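Local coordinates for protein catechol 2,3-dioxygenase (Rhodococcus sp., PDB 2WL9) that probably catalyses the iron-dependent extradiol ring cleavage of catechols by dioxygen, a step in the breakdown of aromatic hydrocarbons, at residues Y64-L78 and G112-V124. Residues are numbered along the deposited sequence; the frame is centred on the assembly and turned at random.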
loop_
_atom_site.group_PDB
_atom_site.type_symbol
_atom_site.label_atom_id
_atom_site.label_comp_id
_atom_site.label_asym_id
_atom_site.label_seq_id
_atom_site.Cartn_x
_atom_site.Cartn_y
_atom_site.Cartn_z
ATOM N N TYR C 64 -33.258 27.303 -11.093
ATOM C CA TYR C 64 -33.194 26.787 -9.719
ATOM C C TYR C 64 -31.898 26.040 -9.395
ATOM O O TYR C 64 -31.241 25.486 -10.282
ATOM C CB TYR C 64 -34.414 25.911 -9.377
ATOM C CG TYR C 64 -34.750 24.848 -10.401
ATOM C CD1 TYR C 64 -34.109 23.603 -10.398
ATOM C CD2 TYR C 64 -35.730 25.083 -11.363
ATOM C CE1 TYR C 64 -34.436 22.629 -11.342
ATOM C CE2 TYR C 64 -36.058 24.135 -12.304
ATOM C CZ TYR C 64 -35.417 22.910 -12.294
ATOM O OH TYR C 64 -35.773 21.991 -13.247
ATOM N N ILE C 65 -31.548 26.035 -8.111
ATOM C CA ILE C 65 -30.352 25.348 -7.615
ATOM C C ILE C 65 -30.759 24.174 -6.715
ATOM O O ILE C 65 -31.453 24.371 -5.727
ATOM C CB ILE C 65 -29.469 26.312 -6.809
ATOM C CG1 ILE C 65 -29.012 27.490 -7.677
ATOM C CG2 ILE C 65 -28.259 25.583 -6.219
ATOM C CD1 ILE C 65 -28.666 28.747 -6.871
ATOM N N GLY C 66 -30.321 22.962 -7.044
ATOM C CA GLY C 66 -30.655 21.803 -6.219
ATOM C C GLY C 66 -29.502 21.313 -5.357
ATOM O O GLY C 66 -28.475 20.886 -5.887
ATOM N N TRP C 67 -29.674 21.377 -4.036
ATOM C CA TRP C 67 -28.689 20.855 -3.078
ATOM C C TRP C 67 -29.126 19.520 -2.505
ATOM O O TRP C 67 -30.256 19.381 -2.035
ATOM C CB TRP C 67 -28.486 21.829 -1.915
ATOM C CG TRP C 67 -28.008 23.179 -2.330
ATOM C CD1 TRP C 67 -28.772 24.289 -2.530
ATOM C CD2 TRP C 67 -26.658 23.564 -2.592
ATOM N NE1 TRP C 67 -27.979 25.348 -2.914
ATOM C CE2 TRP C 67 -26.677 24.928 -2.964
ATOM C CE3 TRP C 67 -25.432 22.885 -2.569
ATOM C CZ2 TRP C 67 -25.517 25.629 -3.291
ATOM C CZ3 TRP C 67 -24.278 23.585 -2.902
ATOM C CH2 TRP C 67 -24.331 24.937 -3.259
ATOM N N ARG C 68 -28.217 18.550 -2.500
ATOM C CA ARG C 68 -28.538 17.202 -2.041
ATOM C C ARG C 68 -28.313 16.973 -0.543
ATOM O O ARG C 68 -27.345 17.472 0.040
ATOM C CB ARG C 68 -27.723 16.183 -2.841
ATOM C CG ARG C 68 -28.135 14.731 -2.639
ATOM C CD ARG C 68 -27.053 13.807 -3.184
ATOM N NE ARG C 68 -27.502 12.419 -3.269
ATOM C CZ ARG C 68 -26.739 11.409 -3.677
ATOM N NH1 ARG C 68 -25.480 11.627 -4.037
ATOM N NH2 ARG C 68 -27.235 10.176 -3.728
ATOM N N VAL C 69 -29.214 16.210 0.071
ATOM C CA VAL C 69 -28.985 15.660 1.402
ATOM C C VAL C 69 -29.043 14.140 1.301
ATOM O O VAL C 69 -29.504 13.601 0.293
ATOM C CB VAL C 69 -29.969 16.207 2.473
ATOM C CG1 VAL C 69 -29.765 17.697 2.683
ATOM C CG2 VAL C 69 -31.417 15.910 2.118
ATOM N N ALA C 70 -28.557 13.458 2.331
ATOM C CA ALA C 70 -28.397 12.005 2.290
ATOM C C ALA C 70 -29.705 11.214 2.236
ATOM O O ALA C 70 -29.743 10.132 1.649
ATOM C CB ALA C 70 -27.545 11.533 3.476
ATOM N N GLY C 71 -30.759 11.731 2.865
ATOM C CA GLY C 71 -32.008 10.992 2.962
ATOM C C GLY C 71 -33.152 11.789 3.566
ATOM O O GLY C 71 -32.974 12.951 3.938
ATOM N N PRO C 72 -34.332 11.154 3.690
ATOM C CA PRO C 72 -35.549 11.800 4.184
ATOM C C PRO C 72 -35.448 12.319 5.620
ATOM O O PRO C 72 -36.057 13.344 5.942
ATOM C CB PRO C 72 -36.601 10.686 4.089
ATOM C CG PRO C 72 -35.826 9.419 4.060
ATOM C CD PRO C 72 -34.570 9.744 3.331
ATOM N N VAL C 73 -34.698 11.618 6.472
ATOM C CA VAL C 73 -34.505 12.051 7.863
ATOM C C VAL C 73 -33.700 13.348 7.896
ATOM O O VAL C 73 -34.062 14.295 8.599
ATOM C CB VAL C 73 -33.804 10.975 8.742
ATOM C CG1 VAL C 73 -33.683 11.455 10.189
ATOM C CG2 VAL C 73 -34.570 9.654 8.688
ATOM N N GLU C 74 -32.612 13.374 7.127
ATOM C CA GLU C 74 -31.783 14.571 6.950
ATOM C C GLU C 74 -32.568 15.746 6.351
ATOM O O GLU C 74 -32.369 16.901 6.751
ATOM C CB GLU C 74 -30.556 14.264 6.080
ATOM C CG GLU C 74 -29.537 13.301 6.699
ATOM C CD GLU C 74 -29.920 11.830 6.554
ATOM O OE1 GLU C 74 -30.971 11.522 5.945
ATOM O OE2 GLU C 74 -29.159 10.970 7.051
ATOM N N LEU C 75 -33.462 15.493 5.423
ATOM C CA LEU C 75 -34.280 16.546 4.862
ATOM C C LEU C 75 -35.207 17.146 5.902
ATOM O O LEU C 75 -35.376 18.321 6.008
ATOM C CB LEU C 75 -35.045 16.068 3.635
ATOM C CG LEU C 75 -35.876 17.095 2.851
ATOM C CD1 LEU C 75 -35.125 18.224 2.315
ATOM C CD2 LEU C 75 -36.756 16.511 1.900
ATOM N N ASP C 76 -35.761 16.253 6.672
ATOM C CA ASP C 76 -36.662 16.622 7.723
ATOM C C ASP C 76 -35.976 17.513 8.754
ATOM O O ASP C 76 -36.500 18.506 9.147
ATOM C CB ASP C 76 -37.207 15.383 8.398
ATOM C CG ASP C 76 -38.586 15.052 7.962
ATOM O OD1 ASP C 76 -38.814 14.893 6.796
ATOM O OD2 ASP C 76 -39.459 14.978 8.789
ATOM N N GLU C 77 -34.771 17.158 9.122
ATOM C CA GLU C 77 -34.011 17.949 10.040
ATOM C C GLU C 77 -33.672 19.343 9.485
ATOM O O GLU C 77 -33.825 20.321 10.127
ATOM C CB GLU C 77 -32.776 17.187 10.459
ATOM C CG GLU C 77 -33.064 15.925 11.237
ATOM C CD GLU C 77 -31.851 15.105 11.600
ATOM O OE1 GLU C 77 -31.075 14.755 10.745
ATOM O OE2 GLU C 77 -31.707 14.772 12.758
ATOM N N LEU C 78 -33.254 19.393 8.256
ATOM C CA LEU C 78 -32.964 20.668 7.594
ATOM C C LEU C 78 -34.182 21.582 7.524
ATOM O O LEU C 78 -34.085 22.786 7.803
ATOM C CB LEU C 78 -32.408 20.441 6.186
ATOM C CG LEU C 78 -30.890 20.506 6.024
ATOM C CD1 LEU C 78 -30.517 20.449 4.561
ATOM C CD2 LEU C 78 -30.324 21.782 6.654
ATOM N N GLY C 112 -30.510 36.248 -1.713
ATOM C CA GLY C 112 -30.381 36.964 -2.980
ATOM C C GLY C 112 -31.570 36.770 -3.906
ATOM O O GLY C 112 -31.606 37.336 -4.998
ATOM N N GLY C 113 -32.536 35.966 -3.463
ATOM C CA GLY C 113 -33.736 35.666 -4.238
ATOM C C GLY C 113 -33.567 34.545 -5.252
ATOM O O GLY C 113 -34.433 34.349 -6.105
ATOM N N ASN C 114 -32.459 33.806 -5.161
ATOM C CA ASN C 114 -32.218 32.668 -6.052
ATOM C C ASN C 114 -33.031 31.441 -5.623
ATOM O O ASN C 114 -32.903 30.985 -4.482
ATOM C CB ASN C 114 -30.725 32.333 -6.115
ATOM C CG ASN C 114 -29.866 33.536 -6.462
ATOM O OD1 ASN C 114 -29.022 33.961 -5.668
ATOM N ND2 ASN C 114 -30.081 34.097 -7.643
ATOM N N PRO C 115 -33.890 30.914 -6.519
ATOM C CA PRO C 115 -34.657 29.728 -6.138
ATOM C C PRO C 115 -33.747 28.573 -5.748
ATOM O O PRO C 115 -32.865 28.174 -6.513
ATOM C CB PRO C 115 -35.445 29.392 -7.407
ATOM C CG PRO C 115 -35.609 30.710 -8.079
ATOM C CD PRO C 115 -34.279 31.396 -7.857
ATOM N N THR C 116 -33.984 28.045 -4.555
ATOM C CA THR C 116 -33.101 27.073 -3.941
ATOM C C THR C 116 -33.901 25.835 -3.570
ATOM O O THR C 116 -34.955 25.939 -2.955
ATOM C CB THR C 116 -32.446 27.690 -2.697
ATOM O OG1 THR C 116 -31.686 28.835 -3.095
ATOM C CG2 THR C 116 -31.534 26.686 -1.987
ATOM N N GLU C 117 -33.396 24.661 -3.943
ATOM C CA GLU C 117 -34.089 23.406 -3.631
ATOM C C GLU C 117 -33.199 22.469 -2.833
ATOM O O GLU C 117 -31.986 22.433 -3.042
ATOM C CB GLU C 117 -34.581 22.725 -4.907
ATOM C CG GLU C 117 -35.275 23.685 -5.875
ATOM C CD GLU C 117 -36.052 22.985 -6.978
ATOM O OE1 GLU C 117 -35.750 21.815 -7.285
ATOM O OE2 GLU C 117 -36.976 23.616 -7.542
ATOM N N ILE C 118 -33.800 21.741 -1.895
ATOM C CA ILE C 118 -33.075 20.734 -1.112
ATOM C C ILE C 118 -33.785 19.380 -1.243
ATOM O O ILE C 118 -34.985 19.261 -0.985
ATOM C CB ILE C 118 -32.890 21.145 0.366
ATOM C CG1 ILE C 118 -32.324 22.571 0.469
ATOM C CG2 ILE C 118 -31.932 20.180 1.063
ATOM C CD1 ILE C 118 -32.759 23.308 1.710
ATOM N N PHE C 119 -33.028 18.365 -1.647
ATOM C CA PHE C 119 -33.616 17.105 -2.079
ATOM C C PHE C 119 -32.778 15.907 -1.664
ATOM O O PHE C 119 -31.592 16.051 -1.337
ATOM C CB PHE C 119 -33.738 17.104 -3.609
ATOM C CG PHE C 119 -32.428 16.864 -4.323
ATOM C CD1 PHE C 119 -32.068 15.583 -4.732
ATOM C CD2 PHE C 119 -31.561 17.919 -4.585
ATOM C CE1 PHE C 119 -30.858 15.355 -5.408
ATOM C CE2 PHE C 119 -30.343 17.707 -5.253
ATOM C CZ PHE C 119 -29.994 16.419 -5.672
ATOM N N TYR C 120 -33.392 14.730 -1.716
ATOM C CA TYR C 120 -32.687 13.449 -1.570
ATOM C C TYR C 120 -33.195 12.455 -2.618
ATOM O O TYR C 120 -34.292 12.614 -3.157
ATOM C CB TYR C 120 -32.881 12.857 -0.155
ATOM C CG TYR C 120 -34.266 12.284 0.092
ATOM C CD1 TYR C 120 -34.553 10.944 -0.199
ATOM C CD2 TYR C 120 -35.295 13.084 0.599
ATOM C CE1 TYR C 120 -35.820 10.421 0.007
ATOM C CE2 TYR C 120 -36.568 12.567 0.810
ATOM C CZ TYR C 120 -36.823 11.236 0.507
ATOM O OH TYR C 120 -38.074 10.724 0.715
ATOM N N GLY C 121 -32.397 11.421 -2.885
ATOM C CA GLY C 121 -32.793 10.342 -3.792
ATOM C C GLY C 121 -32.860 10.721 -5.264
ATOM O O GLY C 121 -33.938 10.661 -5.873
ATOM N N PRO C 122 -31.712 11.092 -5.863
ATOM C CA PRO C 122 -31.715 11.332 -7.307
ATOM C C PRO C 122 -32.005 10.050 -8.069
ATOM O O PRO C 122 -31.637 8.958 -7.605
ATOM C CB PRO C 122 -30.275 11.762 -7.592
ATOM C CG PRO C 122 -29.477 11.116 -6.501
ATOM C CD PRO C 122 -30.357 11.238 -5.294
ATOM N N GLN C 123 -32.677 10.186 -9.213
ATOM C CA GLN C 123 -32.844 9.091 -10.157
ATOM C C GLN C 123 -31.496 8.806 -10.824
ATOM O O GLN C 123 -30.884 9.692 -11.417
ATOM C CB GLN C 123 -33.903 9.442 -11.219
ATOM C CG GLN C 123 -34.088 8.386 -12.325
ATOM C CD GLN C 123 -34.967 8.869 -13.479
ATOM O OE1 GLN C 123 -35.869 9.688 -13.298
ATOM N NE2 GLN C 123 -34.701 8.358 -14.671
ATOM N N VAL C 124 -31.054 7.560 -10.716
ATOM C CA VAL C 124 -29.800 7.114 -11.309
ATOM C C VAL C 124 -30.124 6.104 -12.411
ATOM O O VAL C 124 -30.898 5.155 -12.201
ATOM C CB VAL C 124 -28.867 6.505 -10.218
ATOM C CG1 VAL C 124 -27.506 6.110 -10.792
ATOM C CG2 VAL C 124 -28.680 7.494 -9.076
HETATM O O HOH W 1 -29.010 27.922 -3.540
HETATM O O HOH W 2 -29.752 11.718 -1.646
#
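One face of the Tyr120 ring is roofed by the turn into helix 72-84: Pro72 N stands over the ring centre, Gly71 C nearer the rim, and Pro72 CD makes a CH-pi contact 3.8 Å from the centroid, while Leu75 CD2 touches the ring edge. The Phe119 ring, on the sheet face it shares with Arg68 and Glu117, takes Arg68 CA over one face in a CH-pi contact and Gly66 C at its edge. Both rings belong to a strand of the amino-terminal domain of a two-domain type I extradiol dioxygenase, whose vicinal-oxygen-chelate (glyoxalase) fold here pairs strands 61-68 and 115-120 in parallel. The first turns of the helix, residues 72-78, run at 154° to strand 115-120, so Leu75 and Leu78 meet Ile118 CG2, which Val69 CG1 also reaches at 3.7 Å.

Five backbone hydrogen bonds join the segments, from Ile65 N to Pro115 O through to Val69 N to Phe119 O; the straightest joins Trp67 N to Glu117 O (2.7 Å, 177°). With CG set between backbone N and carbonyl carbon, the Phe119 ring folds back over the neighbouring strand; the Tyr9 ring stacks with it. The Glu117 carboxylate lies nearly parallel to the Tyr64 ring (planes 5° apart), OE2 approaching CG obliquely; OE1 is hydrogen-bonded to Tyr9 OH and OE2 salt-bridged to Arg100. Arg68, fully extended, rests its guanidinium face on Pro122 CG; NH1 forms a salt bridge with Glu6, and NH2 hydrogen-bonds to the backbone O of Gln275 of the second subunit, tying this strand pair to the assembly.

Two waters add bridges between the segments. One links Arg68 NE, Val69 O and Gly121 N. The other lies in the plane of the indole, accepting from Trp67 NE1 at 2.8 Å and donating to Thr116 OG1 at 2.9 Å.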